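Local coordinates for protein fusolin (Unidentified entomopoxvirus, PDB 4OW5) that probably binds chitin through a lytic polysaccharide monooxygenase-like domain, enhances viral virulence, and crystallises in vivo into viral spindles, at residues Tyr42-Val45 / Leu46-Gly50. Numbering follows the deposited sequence.
Sequences YNKV and LQQGG. With EDO (1,2-ethanediol), chain E.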
loop_
_atom_site.group_PDB
_atom_site.type_symbol
_atom_site.label_atom_id
_atom_site.label_comp_id
_atom_site.label_asym_id
_atom_site.label_seq_id
_atom_site.Cartn_x
_atom_site.Cartn_y
_atom_site.Cartn_z
ATOM N N TYR A 42 -21.235 -8.242 20.223
ATOM C CA TYR A 42 -22.437 -7.651 20.806
ATOM C C TYR A 42 -23.696 -8.057 19.975
ATOM O O TYR A 42 -24.656 -8.598 20.526
ATOM C CB TYR A 42 -22.273 -6.125 20.839
ATOM C CG TYR A 42 -23.425 -5.351 21.442
ATOM C CD1 TYR A 42 -24.346 -4.703 20.637
ATOM C CD2 TYR A 42 -23.516 -5.160 22.813
ATOM C CE1 TYR A 42 -25.396 -3.966 21.182
ATOM C CE2 TYR A 42 -24.570 -4.431 23.379
ATOM C CZ TYR A 42 -25.515 -3.844 22.556
ATOM O OH TYR A 42 -26.538 -3.118 23.109
ATOM N N ASN A 43 -23.640 -7.880 18.661
ATOM C CA ASN A 43 -24.793 -8.237 17.807
ATOM C C ASN A 43 -25.034 -9.754 17.745
ATOM O O ASN A 43 -26.194 -10.149 17.678
ATOM C CB ASN A 43 -24.648 -7.662 16.405
ATOM C CG ASN A 43 -24.727 -6.164 16.375
ATOM O OD1 ASN A 43 -25.267 -5.543 17.269
ATOM N ND2 ASN A 43 -24.119 -5.542 15.396
ATOM N N LYS A 44 -23.990 -10.596 17.833
ATOM C CA LYS A 44 -24.126 -12.062 17.834
ATOM C C LYS A 44 -24.933 -12.541 19.054
ATOM O O LYS A 44 -25.843 -13.367 18.920
ATOM C CB LYS A 44 -22.759 -12.730 17.813
ATOM C CG LYS A 44 -22.786 -14.257 17.633
ATOM C CD LYS A 44 -21.320 -14.731 17.614
ATOM C CE LYS A 44 -21.141 -16.220 17.526
ATOM N NZ LYS A 44 -19.708 -16.557 17.325
ATOM N N VAL A 45 -24.622 -11.982 20.228
ATOM C CA VAL A 45 -25.313 -12.297 21.462
ATOM C C VAL A 45 -26.759 -11.820 21.390
ATOM O O VAL A 45 -27.641 -12.551 21.845
ATOM C CB VAL A 45 -24.552 -11.739 22.701
ATOM C CG1 VAL A 45 -25.337 -11.958 23.994
ATOM C CG2 VAL A 45 -23.164 -12.396 22.801
ATOM N N LEU A 46 -27.018 -10.642 20.830
ATOM C CA LEU A 46 -28.389 -10.126 20.719
ATOM C C LEU A 46 -29.206 -11.002 19.785
ATOM O O LEU A 46 -30.369 -11.233 20.053
ATOM C CB LEU A 46 -28.435 -8.677 20.204
ATOM C CG LEU A 46 -27.959 -7.574 21.178
ATOM C CD1 LEU A 46 -28.005 -6.245 20.503
ATOM C CD2 LEU A 46 -28.808 -7.515 22.443
ATOM N N GLN A 47 -28.606 -11.465 18.673
ATOM C CA GLN A 47 -29.277 -12.344 17.709
ATOM C C GLN A 47 -29.641 -13.667 18.349
ATOM O O GLN A 47 -30.638 -14.256 17.972
ATOM C CB GLN A 47 -28.375 -12.604 16.480
ATOM C CG GLN A 47 -28.308 -11.401 15.540
ATOM C CD GLN A 47 -29.560 -11.183 14.715
ATOM O OE1 GLN A 47 -30.525 -11.946 14.770
ATOM N NE2 GLN A 47 -29.563 -10.125 13.926
ATOM N N GLN A 48 -28.824 -14.152 19.289
ATOM C CA GLN A 48 -29.055 -15.438 19.962
ATOM C C GLN A 48 -29.966 -15.299 21.221
ATOM O O GLN A 48 -30.036 -16.226 22.031
ATOM C CB GLN A 48 -27.725 -16.085 20.346
ATOM C CG GLN A 48 -26.903 -16.572 19.152
ATOM C CD GLN A 48 -25.624 -17.257 19.549
ATOM O OE1 GLN A 48 -25.432 -17.644 20.707
ATOM N NE2 GLN A 48 -24.746 -17.504 18.580
ATOM N N GLY A 49 -30.633 -14.163 21.390
ATOM C CA GLY A 49 -31.554 -13.971 22.513
ATOM C C GLY A 49 -31.014 -13.347 23.786
ATOM O O GLY A 49 -31.785 -13.149 24.730
ATOM N N GLY A 50 -29.719 -13.015 23.832
ATOM C CA GLY A 50 -29.156 -12.359 24.997
ATOM C C GLY A 50 -29.638 -10.934 25.206
ATOM O O GLY A 50 -30.045 -10.259 24.261
HETATM C C1 EDO E . -24.526 -2.192 17.463
HETATM O O1 EDO E . -25.752 -2.891 17.615
HETATM C C2 EDO E . -24.402 -1.650 16.036
HETATM O O2 EDO E . -24.236 -2.710 15.094
#
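V45 and G50 meet through one of the two backbone bonds of a Schellman motif, and residues 42-50 of fusolin are a compact example of how a helix is brought to an end. The backbone bonds come first. Regular helical bonding runs from L46 N to Y42 O and from Q47 N to N43 O, the latter at 2.9 Å, and then from Q48 N to K44 O. Beyond it the pattern changes: G50 N reaches back to V45 O at 2.9 Å, while G49 N bonds to L46 O. Q48 N adds a weak bond to V45 O, so this carbonyl takes two donors. G49 is the C-prime residue; its positive phi (92°) is a conformation that glycine adopts readily. G50 is packed too, its CA 4.0 Å from V45 CG1.

Apolar packing is led by Y42 and L46. With CG of Y42 anti to the backbone N (chi1 -179°), the ring leans toward the following turn, and L46 CD1 meets its CE1 at 3.5 Å, approaching obliquely.

Van der Waals contact of a different kind joins K44 and Q48, which lie alongside each other, pointing the same way, with the amide nitrogen Q48 NE2 against the lysine chain, 3.9 Å from K44 CG. K44 NZ forms a salt bridge with D107, and Q48 OE1 accepts from W100 and R101.

A 1,2-ethanediol molecule, probably from the crystallisation liquor, grips the amide of N43 at both ends: its O1 donates to OD1 at 2.7 Å, and ND2 donates to its O2 in a nearly straight bond (170°).

Along helix 32-47, N43 and Q47 face the second subunit, bonding to the carbonyls of its I245 and R246 respectively, whereas Y42 and V45 pack on helix 52-64, which follows the turn.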